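Local coordinates for protein phosphoribulokinase 1 (PDB 1A7J) that catalyses the ATP-dependent phosphorylation of D-ribulose 5-phosphate to D-ribulose 1,5-bisphosphate, a step of the Calvin cycle, at residues L150-V155 with I204-V209; T225-V230 with P264-D269; V232-N237 with A258-V263. All coordinates share one frame; numbering follows the deposited sequence.

Contact 1 of 3, residues L150-V155 with I204-V209; sequences LKIGVV and INFQRV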
ATOM      1  N   LEU A 150      13.456  -0.756   1.226  1.00 20.54           N
ATOM      2  CA  LEU A 150      12.725  -1.753   0.469  1.00 19.83           C
ATOM      3  C   LEU A 150      11.354  -1.181   0.170  1.00 18.87           C
ATOM      4  O   LEU A 150      10.723  -0.586   1.030  1.00 23.38           O
ATOM      5  CB  LEU A 150      12.616  -3.048   1.271  1.00 13.18           C
ATOM      6  CG  LEU A 150      12.074  -4.308   0.588  1.00 18.41           C
ATOM      7  CD1 LEU A 150      12.895  -4.666  -0.640  1.00 14.51           C
ATOM      8  CD2 LEU A 150      12.119  -5.446   1.589  1.00  7.48           C
ATOM      9  N   LYS A 151      11.039  -1.115  -1.106  1.00 15.26           N
ATOM     10  CA  LYS A 151       9.763  -0.611  -1.525  1.00 16.46           C
ATOM     11  C   LYS A 151       9.030  -1.694  -2.324  1.00 19.82           C
ATOM     12  O   LYS A 151       9.592  -2.280  -3.254  1.00 21.28           O
ATOM     13  CB  LYS A 151       9.991   0.635  -2.363  1.00 13.12           C
ATOM     14  CG  LYS A 151      10.683   1.719  -1.607  1.00  8.56           C
ATOM     15  CD  LYS A 151      11.032   2.841  -2.525  1.00 12.09           C
ATOM     16  CE  LYS A 151      12.341   2.569  -3.217  1.00 13.20           C
ATOM     17  NZ  LYS A 151      13.401   2.155  -2.246  1.00 17.47           N
ATOM     18  N   ILE A 152       7.908  -2.139  -1.770  1.00 14.77           N
ATOM     19  CA  ILE A 152       7.088  -3.172  -2.379  1.00 13.69           C
ATOM     20  C   ILE A 152       5.805  -2.540  -2.883  1.00 15.13           C
ATOM     21  O   ILE A 152       5.295  -1.576  -2.303  1.00 18.37           O
ATOM     22  CB  ILE A 152       6.733  -4.244  -1.352  1.00 10.47           C
ATOM     23  CG1 ILE A 152       8.004  -4.877  -0.811  1.00  8.47           C
ATOM     24  CG2 ILE A 152       5.847  -5.293  -1.958  1.00 14.34           C
ATOM     25  CD1 ILE A 152       8.225  -4.549   0.628  1.00 11.73           C
ATOM     26  N   GLY A 153       5.309  -3.038  -3.996  1.00 13.03           N
ATOM     27  CA  GLY A 153       4.054  -2.528  -4.499  1.00 14.68           C
ATOM     28  C   GLY A 153       3.077  -3.665  -4.518  1.00 14.79           C
ATOM     29  O   GLY A 153       3.398  -4.742  -4.973  1.00 17.81           O
ATOM     30  N   VAL A 154       1.929  -3.480  -3.909  1.00 14.33           N
ATOM     31  CA  VAL A 154       0.889  -4.466  -4.043  1.00 12.45           C
ATOM     32  C   VAL A 154      -0.309  -3.799  -4.684  1.00 14.44           C
ATOM     33  O   VAL A 154      -0.950  -2.961  -4.071  1.00 20.76           O
ATOM     34  CB  VAL A 154       0.507  -5.029  -2.688  1.00 11.83           C
ATOM     35  CG1 VAL A 154      -0.291  -6.300  -2.883  1.00  5.30           C
ATOM     36  CG2 VAL A 154       1.765  -5.309  -1.870  1.00  7.25           C
ATOM     37  N   VAL A 155      -0.564  -4.132  -5.939  1.00 10.23           N
ATOM     38  CA  VAL A 155      -1.466  -3.376  -6.797  1.00  8.78           C
ATOM     39  C   VAL A 155      -2.409  -4.354  -7.510  1.00 15.37           C
ATOM     40  O   VAL A 155      -1.951  -5.360  -8.028  1.00 26.55           O
ATOM     41  CB  VAL A 155      -0.673  -2.639  -7.898  1.00  7.54           C
ATOM     42  CG1 VAL A 155      -1.167  -1.256  -8.041  1.00 10.14           C
ATOM     43  CG2 VAL A 155       0.786  -2.633  -7.586  1.00 12.43           C
ATOM     44  N   ILE A 204       9.982  -4.377  -5.760  1.00 13.42           N
ATOM     45  CA  ILE A 204       9.266  -5.585  -6.183  1.00  9.30           C
ATOM     46  C   ILE A 204       7.797  -5.256  -6.279  1.00  9.24           C
ATOM     47  O   ILE A 204       7.248  -4.712  -5.340  1.00 11.10           O
ATOM     48  CB  ILE A 204       9.433  -6.712  -5.160  1.00  2.40           C
ATOM     49  CG1 ILE A 204      10.915  -7.018  -4.969  1.00 10.12           C
ATOM     50  CG2 ILE A 204       8.730  -7.962  -5.642  1.00  8.02           C
ATOM     51  CD1 ILE A 204      11.185  -8.301  -4.233  1.00 10.44           C
ATOM     52  N   ASN A 205       7.166  -5.535  -7.414  1.00  9.38           N
ATOM     53  CA  ASN A 205       5.724  -5.367  -7.506  1.00  5.42           C
ATOM     54  C   ASN A 205       5.049  -6.711  -7.439  1.00  3.60           C
ATOM     55  O   ASN A 205       5.485  -7.644  -8.071  1.00  7.90           O
ATOM     56  CB  ASN A 205       5.328  -4.702  -8.809  1.00 10.92           C
ATOM     57  CG  ASN A 205       5.750  -3.262  -8.888  1.00 11.76           C
ATOM     58  OD1 ASN A 205       5.742  -2.545  -7.897  1.00 11.34           O
ATOM     59  ND2 ASN A 205       5.999  -2.798 -10.096  1.00 14.93           N
ATOM     60  N   PHE A 206       3.962  -6.786  -6.686  1.00 11.73           N
ATOM     61  CA  PHE A 206       3.024  -7.889  -6.742  1.00  4.72           C
ATOM     62  C   PHE A 206       1.730  -7.378  -7.395  1.00 10.29           C
ATOM     63  O   PHE A 206       1.081  -6.518  -6.831  1.00 18.07           O
ATOM     64  CB  PHE A 206       2.751  -8.346  -5.315  1.00  3.96           C
ATOM     65  CG  PHE A 206       3.951  -8.974  -4.629  1.00  6.20           C
ATOM     66  CD1 PHE A 206       4.971  -8.185  -4.113  1.00  7.46           C
ATOM     67  CD2 PHE A 206       4.036 -10.353  -4.466  1.00  6.51           C
ATOM     68  CE1 PHE A 206       6.032  -8.765  -3.453  1.00  2.00           C
ATOM     69  CE2 PHE A 206       5.089 -10.926  -3.809  1.00  3.05           C
ATOM     70  CZ  PHE A 206       6.087 -10.134  -3.308  1.00  3.18           C
ATOM     71  N   GLN A 207       1.368  -7.840  -8.590  1.00 12.35           N
ATOM     72  CA  GLN A 207       0.168  -7.312  -9.257  1.00  9.55           C
ATOM     73  C   GLN A 207      -0.953  -8.331  -9.345  1.00  9.39           C
ATOM     74  O   GLN A 207      -0.770  -9.381  -9.921  1.00 14.96           O
ATOM     75  CB  GLN A 207       0.488  -6.808 -10.671  1.00  9.58           C
ATOM     76  CG  GLN A 207      -0.631  -5.943 -11.247  1.00  6.52           C
ATOM     77  CD  GLN A 207      -0.456  -5.628 -12.710  1.00  8.85           C
ATOM     78  OE1 GLN A 207       0.286  -6.300 -13.416  1.00 14.27           O
ATOM     79  NE2 GLN A 207      -1.152  -4.612 -13.180  1.00  8.41           N
ATOM     80  N   ARG A 208      -2.102  -8.020  -8.754  1.00 10.69           N
ATOM     81  CA  ARG A 208      -3.200  -8.953  -8.625  1.00  6.63           C
ATOM     82  C   ARG A 208      -4.068  -8.876  -9.861  1.00  5.73           C
ATOM     83  O   ARG A 208      -4.679  -7.856 -10.129  1.00 11.52           O
ATOM     84  CB  ARG A 208      -4.005  -8.619  -7.371  1.00 18.03           C
ATOM     85  CG  ARG A 208      -5.119  -9.604  -7.077  1.00 32.20           C
ATOM     86  CD  ARG A 208      -5.130 -10.040  -5.613  1.00 46.65           C
ATOM     87  NE  ARG A 208      -5.160 -11.506  -5.480  1.00 43.89           N
ATOM     88  CZ  ARG A 208      -4.808 -12.173  -4.379  1.00 46.31           C
ATOM     89  NH1 ARG A 208      -4.644 -11.536  -3.228  1.00 48.45           N
ATOM     90  NH2 ARG A 208      -4.678 -13.487  -4.411  1.00 38.27           N
ATOM     91  N   VAL A 209      -4.106  -9.957 -10.622  1.00  8.79           N
ATOM     92  CA  VAL A 209      -4.767  -9.976 -11.923  1.00  9.51           C
ATOM     93  C   VAL A 209      -5.882 -11.017 -11.927  1.00 15.06           C
ATOM     94  O   VAL A 209      -5.587 -12.206 -11.847  1.00 25.25           O
ATOM     95  CB  VAL A 209      -3.795 -10.416 -12.999  1.00  8.87           C
ATOM     96  CG1 VAL A 209      -4.242  -9.930 -14.321  1.00  8.93           C
ATOM     97  CG2 VAL A 209      -2.428  -9.944 -12.683  1.00 11.08           C
TER
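Phe206 and Val155 lose the most surface where strand 204-209 runs alongside strand 150-155 in the same direction, the two segment axes 8° apart and 4.6 Å from each other at closest approach. The main chain of Phe206 is gripped twice. Its N-H meets Gly153 O at 2.7 Å in an almost straight bond (177°), and its carbonyl O takes the N-H of Val155 at 3.0 Å. With chi1 at -67°, CG sits beside the backbone N of Phe206, and the ring falls back along the strand to lie next to Ile152, both side chains pointing the same way; Ile152 CG2 comes to 3.7 Å from Phe206 CD1. Gly153 O lies near the plane of the ring, at its edge. Leu268 and Met272 of helix 268-284 also pack on this ring. Val155 projects to the other face of the sheet, where its side chain rests on Phe199. Its carbonyl O accepts from Arg208 N at 2.8 Å and is also approached by Gln207, whose CG stands 3.5 Å from Val155 O. Ile204 contributes chiefly through its backbone: its N reaches Lys151 O at 3.3 Å, and Ile204 O receives the N-H of Gly153 at 2.9 Å. The Ile204 side chain packs instead on Ile233 and Phe235 of the next strand. Asn205 lies over Gly153 on the face shared with Val155, its OD1 hydrogen-bonded to Thr202 OG1. On the Phe206 face Val154 touches Ser13, part of the predicted ATP-binding loop. Bonds alternating in this way mark parallel pairing; with helices 158-168 and 180-195 in the connection, the two strands form a beta-alpha-beta crossover in the sheet core of the P-loop kinase fold, as in adenylate kinase.

Contact 2 of 3, residues T225-V230 with P264-D269; sequences TADESV and PGNKLD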
ATOM      1  N   THR A 225     -12.201 -13.652  -5.908  1.00 14.81           N
ATOM      2  CA  THR A 225     -11.470 -14.205  -4.765  1.00 16.32           C
ATOM      3  C   THR A 225     -10.008 -14.427  -5.116  1.00 15.03           C
ATOM      4  O   THR A 225      -9.640 -14.371  -6.267  1.00 18.84           O
ATOM      5  CB  THR A 225     -12.072 -15.564  -4.314  1.00  9.81           C
ATOM      6  OG1 THR A 225     -11.947 -16.525  -5.368  1.00 17.06           O
ATOM      7  CG2 THR A 225     -13.542 -15.407  -3.973  1.00 12.98           C
ATOM      8  N   ALA A 226      -9.181 -14.763  -4.142  1.00 15.39           N
ATOM      9  CA  ALA A 226      -7.805 -15.132  -4.457  1.00 18.22           C
ATOM     10  C   ALA A 226      -7.744 -16.233  -5.500  1.00 16.88           C
ATOM     11  O   ALA A 226      -6.933 -16.186  -6.413  1.00 22.43           O
ATOM     12  CB  ALA A 226      -7.063 -15.567  -3.196  1.00 21.53           C
ATOM     13  N   ASP A 227      -8.637 -17.202  -5.404  1.00 11.07           N
ATOM     14  CA  ASP A 227      -8.548 -18.350  -6.275  1.00  5.81           C
ATOM     15  C   ASP A 227      -8.784 -17.962  -7.720  1.00  9.74           C
ATOM     16  O   ASP A 227      -8.221 -18.571  -8.630  1.00 13.42           O
ATOM     17  CB  ASP A 227      -9.538 -19.430  -5.861  1.00 14.55           C
ATOM     18  CG  ASP A 227      -9.627 -20.538  -6.862  1.00 13.72           C
ATOM     19  OD1 ASP A 227      -8.664 -21.312  -6.966  1.00 18.21           O
ATOM     20  OD2 ASP A 227     -10.617 -20.587  -7.616  1.00 26.28           O
ATOM     21  N   GLU A 228      -9.572 -16.920  -7.931  1.00 12.16           N
ATOM     22  CA  GLU A 228      -9.949 -16.513  -9.271  1.00  6.68           C
ATOM     23  C   GLU A 228      -9.015 -15.464  -9.825  1.00  9.83           C
ATOM     24  O   GLU A 228      -9.351 -14.785 -10.777  1.00 19.18           O
ATOM     25  CB  GLU A 228     -11.390 -15.998  -9.269  1.00  7.41           C
ATOM     26  CG  GLU A 228     -12.414 -17.087  -8.859  1.00 16.23           C
ATOM     27  CD  GLU A 228     -13.754 -16.544  -8.445  1.00  9.59           C
ATOM     28  OE1 GLU A 228     -13.797 -15.463  -7.863  1.00 11.80           O
ATOM     29  OE2 GLU A 228     -14.773 -17.210  -8.666  1.00 17.47           O
ATOM     30  N   SER A 229      -7.804 -15.371  -9.293  1.00 12.71           N
ATOM     31  CA  SER A 229      -6.827 -14.423  -9.821  1.00 14.53           C
ATOM     32  C   SER A 229      -5.420 -15.019  -9.830  1.00 17.96           C
ATOM     33  O   SER A 229      -5.218 -16.097  -9.260  1.00 18.38           O
ATOM     34  CB  SER A 229      -6.847 -13.152  -8.977  1.00 15.90           C
ATOM     35  OG  SER A 229      -6.623 -13.435  -7.609  1.00 19.80           O
ATOM     36  N   VAL A 230      -4.500 -14.424 -10.607  1.00 16.77           N
ATOM     37  CA  VAL A 230      -3.052 -14.674 -10.446  1.00  9.79           C
ATOM     38  C   VAL A 230      -2.327 -13.412 -10.045  1.00  8.47           C
ATOM     39  O   VAL A 230      -2.815 -12.309 -10.272  1.00 18.74           O
ATOM     40  CB  VAL A 230      -2.333 -15.200 -11.732  1.00 10.21           C
ATOM     41  CG1 VAL A 230      -2.815 -16.578 -12.104  1.00  7.04           C
ATOM     42  CG2 VAL A 230      -2.522 -14.232 -12.869  1.00 16.66           C
ATOM     43  N   PRO A 264      -0.230 -18.569  -8.702  1.00 10.10           N
ATOM     44  CA  PRO A 264      -1.650 -18.609  -8.342  1.00  7.69           C
ATOM     45  C   PRO A 264      -2.009 -17.698  -7.169  1.00  9.06           C
ATOM     46  O   PRO A 264      -1.247 -17.606  -6.214  1.00 12.71           O
ATOM     47  CB  PRO A 264      -1.886 -20.074  -8.007  1.00  2.00           C
ATOM     48  CG  PRO A 264      -0.614 -20.796  -8.380  1.00  3.22           C
ATOM     49  CD  PRO A 264       0.205 -19.872  -9.198  1.00  2.77           C
ATOM     50  N   GLY A 265      -3.196 -17.083  -7.220  1.00  9.95           N
ATOM     51  CA  GLY A 265      -3.561 -16.011  -6.295  1.00 10.43           C
ATOM     52  C   GLY A 265      -3.800 -16.463  -4.874  1.00 15.26           C
ATOM     53  O   GLY A 265      -3.681 -15.694  -3.929  1.00 15.10           O
ATOM     54  N   ASN A 266      -4.102 -17.743  -4.727  1.00 17.89           N
ATOM     55  CA  ASN A 266      -4.265 -18.361  -3.426  1.00 12.91           C
ATOM     56  C   ASN A 266      -2.934 -18.678  -2.763  1.00 16.95           C
ATOM     57  O   ASN A 266      -2.916 -19.117  -1.614  1.00 20.66           O
ATOM     58  CB  ASN A 266      -5.118 -19.622  -3.536  1.00  5.51           C
ATOM     59  CG  ASN A 266      -4.674 -20.527  -4.661  1.00  7.25           C
ATOM     60  OD1 ASN A 266      -4.865 -20.216  -5.844  1.00 11.40           O
ATOM     61  ND2 ASN A 266      -4.088 -21.664  -4.309  1.00  7.90           N
ATOM     62  N   LYS A 267      -1.837 -18.257  -3.397  1.00 22.38           N
ATOM     63  CA  LYS A 267      -0.480 -18.529  -2.911  1.00 18.25           C
ATOM     64  C   LYS A 267       0.380 -17.284  -2.741  1.00 20.59           C
ATOM     65  O   LYS A 267       1.594 -17.382  -2.616  1.00 25.41           O
ATOM     66  CB  LYS A 267       0.241 -19.501  -3.849  1.00 19.75           C
ATOM     67  CG  LYS A 267       0.550 -20.862  -3.227  1.00 17.71           C
ATOM     68  CD  LYS A 267       0.066 -21.969  -4.124  1.00 17.13           C
ATOM     69  CE  LYS A 267       0.275 -23.329  -3.462  1.00 26.42           C
ATOM     70  NZ  LYS A 267      -0.705 -23.588  -2.394  1.00 14.81           N
ATOM     71  N   LEU A 268      -0.251 -16.118  -2.685  1.00 17.35           N
ATOM     72  CA  LEU A 268       0.451 -14.891  -2.360  1.00 17.72           C
ATOM     73  C   LEU A 268       1.190 -14.960  -1.013  1.00 20.70           C
ATOM     74  O   LEU A 268       2.394 -14.673  -0.933  1.00 17.05           O
ATOM     75  CB  LEU A 268      -0.554 -13.740  -2.341  1.00 20.38           C
ATOM     76  CG  LEU A 268      -0.011 -12.322  -2.123  1.00 19.48           C
ATOM     77  CD1 LEU A 268       1.081 -12.010  -3.124  1.00 17.81           C
ATOM     78  CD2 LEU A 268      -1.152 -11.318  -2.240  1.00 21.39           C
ATOM     79  N   ASP A 269       0.451 -15.274   0.051  1.00 21.58           N
ATOM     80  CA  ASP A 269       1.026 -15.368   1.383  1.00 24.62           C
ATOM     81  C   ASP A 269       2.314 -16.209   1.424  1.00 25.81           C
ATOM     82  O   ASP A 269       3.246 -15.859   2.141  1.00 32.63           O
ATOM     83  CB  ASP A 269      -0.006 -15.922   2.369  1.00 37.66           C
ATOM     84  CG  ASP A 269       0.589 -16.204   3.741  1.00 42.80           C
ATOM     85  OD1 ASP A 269       0.745 -15.250   4.530  1.00 48.77           O
ATOM     86  OD2 ASP A 269       0.917 -17.381   4.030  1.00 52.03           O
TER
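Pro264 faces Val230 in an antiparallel, non-hydrogen-bonded pair with the two CA atoms 4.7 Å apart, at the point where strand 260-264 leaves the sheet and a beta turn carries the chain into the C-terminal helix 268-284. The side chains of the pair diverge, so the touch is a loose one, Val230 CG1 standing 4.4 Å from Pro264 CA. Gly265 is the residue most covered here. Its N-H reaches Ser229 O at 3.0 Å, a weak bond bent to 130°, while its CA leans on the turn at 225-229, Gly265 CA lying 3.4 Å from Ala226 O in a CA-H...O contact. That carbonyl is already engaged from one face of its plane by Ser229 N and by the hydroxyl, Ser229 OG, at 3.0 Å from Ala226 O; Ser229 OG is in turn bonded to Arg208 NE of the neighbouring strand. The methyl group of Ala226 points toward the 264-269 segment, its CB 3.5 Å from Gly265 O. Asn266 comes next, at the exposed border. Its CG is set between the backbone N and the carbonyl carbon (chi1 48°), which brings the amide alongside the carboxylate of Asp227, the planes 47° apart. The nearest atoms there, Asn266 OD1 and Asp227 OD1, remain 4.1 Å from each other, so the polar ends are neighbours without a bond. Lys267 completes the turn, its N donating to Pro264 O at 3.0 Å, and occupies the N-cap position of the helix. Leu268 then turns inward onto Phe206 and Arg208 of strand 204-210. Asp269, in the first turn of the helix, ties it to the helix 21-32, with OD1 hydrogen-bonded to Thr24 OG1.

Contact 3 of 3, residues V232-N237 with A258-V263; sequences VIRFRN and ANSIVV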
ATOM      1  N   VAL A 232       1.314 -11.454 -10.511  1.00 10.28           N
ATOM      2  CA  VAL A 232       2.591 -11.289 -11.188  1.00 10.81           C
ATOM      3  C   VAL A 232       3.544 -10.668 -10.185  1.00 12.28           C
ATOM      4  O   VAL A 232       3.243  -9.617  -9.627  1.00 17.21           O
ATOM      5  CB  VAL A 232       2.461 -10.306 -12.364  1.00  5.23           C
ATOM      6  CG1 VAL A 232       3.710 -10.265 -13.142  1.00  2.00           C
ATOM      7  CG2 VAL A 232       1.283 -10.700 -13.249  1.00  5.57           C
ATOM      8  N   ILE A 233       4.685 -11.301  -9.937  1.00  9.92           N
ATOM      9  CA  ILE A 233       5.664 -10.713  -9.038  1.00  3.95           C
ATOM     10  C   ILE A 233       6.868 -10.341  -9.861  1.00  7.13           C
ATOM     11  O   ILE A 233       7.546 -11.210 -10.370  1.00  8.56           O
ATOM     12  CB  ILE A 233       6.076 -11.683  -7.949  1.00  2.00           C
ATOM     13  CG1 ILE A 233       4.843 -12.300  -7.316  1.00  2.00           C
ATOM     14  CG2 ILE A 233       6.835 -10.951  -6.880  1.00  9.39           C
ATOM     15  CD1 ILE A 233       5.129 -13.606  -6.628  1.00  2.62           C
ATOM     16  N   ARG A 234       7.000  -9.058 -10.174  1.00  8.77           N
ATOM     17  CA  ARG A 234       8.143  -8.580 -10.929  1.00 10.85           C
ATOM     18  C   ARG A 234       9.208  -7.927 -10.054  1.00 11.28           C
ATOM     19  O   ARG A 234       8.897  -7.007  -9.298  1.00  8.12           O
ATOM     20  CB  ARG A 234       7.699  -7.593 -11.987  1.00  7.62           C
ATOM     21  CG  ARG A 234       8.699  -7.512 -13.101  1.00 22.05           C
ATOM     22  CD  ARG A 234       8.587  -6.267 -13.907  1.00 18.65           C
ATOM     23  NE  ARG A 234       8.802  -5.117 -13.069  1.00 17.99           N
ATOM     24  CZ  ARG A 234       9.596  -4.111 -13.369  1.00 16.63           C
ATOM     25  NH1 ARG A 234      10.135  -3.996 -14.578  1.00 23.31           N
ATOM     26  NH2 ARG A 234       9.789  -3.182 -12.457  1.00 19.58           N
ATOM     27  N   PHE A 235      10.455  -8.389 -10.201  1.00  9.35           N
ATOM     28  CA  PHE A 235      11.613  -7.793  -9.538  1.00  7.01           C
ATOM     29  C   PHE A 235      12.288  -6.735 -10.409  1.00 10.46           C
ATOM     30  O   PHE A 235      12.840  -7.051 -11.461  1.00 12.18           O
ATOM     31  CB  PHE A 235      12.647  -8.857  -9.175  1.00  2.00           C
ATOM     32  CG  PHE A 235      12.127  -9.934  -8.273  1.00 12.20           C
ATOM     33  CD1 PHE A 235      11.128 -10.805  -8.705  1.00 14.16           C
ATOM     34  CD2 PHE A 235      12.609 -10.069  -6.978  1.00 17.71           C
ATOM     35  CE1 PHE A 235      10.615 -11.784  -7.860  1.00  8.48           C
ATOM     36  CE2 PHE A 235      12.092 -11.048  -6.123  1.00 14.60           C
ATOM     37  CZ  PHE A 235      11.094 -11.895  -6.569  1.00 10.45           C
ATOM     38  N   ARG A 236      12.363  -5.509  -9.894  1.00 17.89           N
ATOM     39  CA  ARG A 236      13.158  -4.421 -10.495  1.00 23.55           C
ATOM     40  C   ARG A 236      14.503  -4.955 -10.979  1.00 23.29           C
ATOM     41  O   ARG A 236      14.916  -4.687 -12.105  1.00 31.29           O
ATOM     42  CB  ARG A 236      13.413  -3.307  -9.457  1.00 33.60           C
ATOM     43  CG  ARG A 236      13.446  -1.868 -10.005  1.00 43.95           C
ATOM     44  CD  ARG A 236      14.516  -0.942  -9.331  1.00 60.49           C
ATOM     45  NE  ARG A 236      14.414  -0.772  -7.865  1.00 67.82           N
ATOM     46  CZ  ARG A 236      14.164   0.385  -7.239  1.00 71.89           C
ATOM     47  NH1 ARG A 236      13.599   1.397  -7.891  1.00 71.59           N
ATOM     48  NH2 ARG A 236      14.368   0.496  -5.927  1.00 65.32           N
ATOM     49  N   ASN A 237      15.212  -5.661 -10.104  1.00 25.77           N
ATOM     50  CA  ASN A 237      16.471  -6.289 -10.482  1.00 29.29           C
ATOM     51  C   ASN A 237      16.516  -7.699  -9.943  1.00 26.29           C
ATOM     52  O   ASN A 237      16.441  -7.921  -8.730  1.00 29.02           O
ATOM     53  CB  ASN A 237      17.666  -5.492  -9.957  1.00 35.57           C
ATOM     54  CG  ASN A 237      19.002  -6.150 -10.281  1.00 38.90           C
ATOM     55  OD1 ASN A 237      19.404  -6.265 -11.440  1.00 33.53           O
ATOM     56  ND2 ASN A 237      19.719  -6.529  -9.242  1.00 44.78           N
ATOM     57  N   ALA A 258      11.960 -12.880 -17.995  1.00 13.33           N
ATOM     58  CA  ALA A 258      13.131 -13.370 -17.280  1.00 13.63           C
ATOM     59  C   ALA A 258      13.161 -12.827 -15.869  1.00 13.30           C
ATOM     60  O   ALA A 258      13.932 -13.288 -15.048  1.00 18.08           O
ATOM     61  CB  ALA A 258      14.401 -12.996 -18.015  1.00  4.74           C
ATOM     62  N   ASN A 259      12.306 -11.850 -15.595  1.00 10.13           N
ATOM     63  CA  ASN A 259      12.322 -11.144 -14.327  1.00  5.21           C
ATOM     64  C   ASN A 259      11.002 -11.069 -13.625  1.00 10.77           C
ATOM     65  O   ASN A 259      10.865 -10.265 -12.718  1.00 17.05           O
ATOM     66  CB  ASN A 259      12.855  -9.720 -14.511  1.00 13.57           C
ATOM     67  CG  ASN A 259      11.826  -8.750 -15.097  1.00 15.67           C
ATOM     68  OD1 ASN A 259      11.020  -9.101 -15.949  1.00 12.38           O
ATOM     69  ND2 ASN A 259      11.950  -7.493 -14.723  1.00 20.50           N
ATOM     70  N   SER A 260      10.029 -11.895 -14.009  1.00 10.04           N
ATOM     71  CA  SER A 260       8.774 -11.941 -13.263  1.00 11.01           C
ATOM     72  C   SER A 260       8.135 -13.313 -13.165  1.00  7.63           C
ATOM     73  O   SER A 260       8.171 -14.082 -14.102  1.00 13.25           O
ATOM     74  CB  SER A 260       7.779 -10.916 -13.822  1.00 10.92           C
ATOM     75  OG  SER A 260       7.325 -11.247 -15.110  1.00 21.42           O
ATOM     76  N   ILE A 261       7.652 -13.658 -11.986  1.00  3.53           N
ATOM     77  CA  ILE A 261       7.061 -14.967 -11.778  1.00  9.25           C
ATOM     78  C   ILE A 261       5.552 -14.793 -11.625  1.00 13.66           C
ATOM     79  O   ILE A 261       5.108 -13.829 -10.986  1.00 14.70           O
ATOM     80  CB  ILE A 261       7.670 -15.633 -10.509  1.00  4.45           C
ATOM     81  CG1 ILE A 261       7.153 -17.075 -10.340  1.00  2.15           C
ATOM     82  CG2 ILE A 261       7.360 -14.808  -9.313  1.00  2.00           C
ATOM     83  CD1 ILE A 261       7.947 -17.928  -9.341  1.00  2.00           C
ATOM     84  N   VAL A 262       4.767 -15.614 -12.324  1.00 16.39           N
ATOM     85  CA  VAL A 262       3.322 -15.632 -12.093  1.00 13.24           C
ATOM     86  C   VAL A 262       2.939 -16.748 -11.124  1.00 11.87           C
ATOM     87  O   VAL A 262       3.364 -17.879 -11.268  1.00 16.07           O
ATOM     88  CB  VAL A 262       2.528 -15.791 -13.404  1.00  4.60           C
ATOM     89  CG1 VAL A 262       1.060 -15.606 -13.135  1.00  2.00           C
ATOM     90  CG2 VAL A 262       2.999 -14.771 -14.414  1.00  7.31           C
ATOM     91  N   VAL A 263       2.090 -16.431 -10.164  1.00 11.61           N
ATOM     92  CA  VAL A 263       1.873 -17.292  -9.027  1.00  5.22           C
ATOM     93  C   VAL A 263       0.369 -17.365  -8.772  1.00  8.52           C
ATOM     94  O   VAL A 263      -0.288 -16.336  -8.745  1.00 11.93           O
ATOM     95  CB  VAL A 263       2.653 -16.673  -7.851  1.00  7.09           C
ATOM     96  CG1 VAL A 263       1.810 -16.500  -6.619  1.00  4.79           C
ATOM     97  CG2 VAL A 263       3.869 -17.526  -7.549  1.00  7.17           C
TER
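Ile233 and Ile261 exchange backbone hydrogen bonds in both directions, Ile233 N to Ile261 O at 2.8 Å and Ile261 N to Ile233 O at 2.9 Å. The first is nearly straight (174°); in the second the donor is tilted from the carbonyl plane. They form the hydrogen-bonded pair of an antiparallel stretch of the mixed sheet, in which strands 229-235 and 260-264 extend the parallel core. Farther along, Phe235 N reaches Asn259 O at 3.2 Å, and the Asn259 side chain returns a weak bond from ND2 to Phe235 O at 3.4 Å. Arg234 lies across this amide, guanidinium and amide planes 80° apart. Its aliphatic part does the touching, Arg234 CG packing 3.6 Å from Asn259 ND2, with Ser260 CB a second neighbour of the same CG. Ile233 projects to the face covered by helix 268-284, whose Ile275 touches both Ile233 and Phe235. There Ile233 and Ile261 run side by side; the CG2 branch of Ile261 lies 3.6 Å from Ile233 CB. Ile233 and Val263 meet at a slant, Ile233 CD1 lying 4.1 Å from Val263 CB.

How the contacts relate
All three contacts reach one mixed sheet, ordered 150-156, 204-210, 229-235, 260-264 in this region, contact 2 only through residues 229-230 and 264. Contact 1 lies in the parallel part, about 10 Å between centres from contact 3 and 14 Å from contact 2, which are themselves about 16 Å apart. Strands 204-210 and 229-235, adjacent in chain and sheet, join them: Gln207 N probably bonds Val232 O, and Val209 N probably bonds Val230 O. Contact 1 is complete before the others begin; contact 3 then forms within the chain that contact 2 brings together. Helix 268-284, which starts in contact 2, packs on Phe206 and Ile233, so one helix covers the junction of parallel and antiparallel parts.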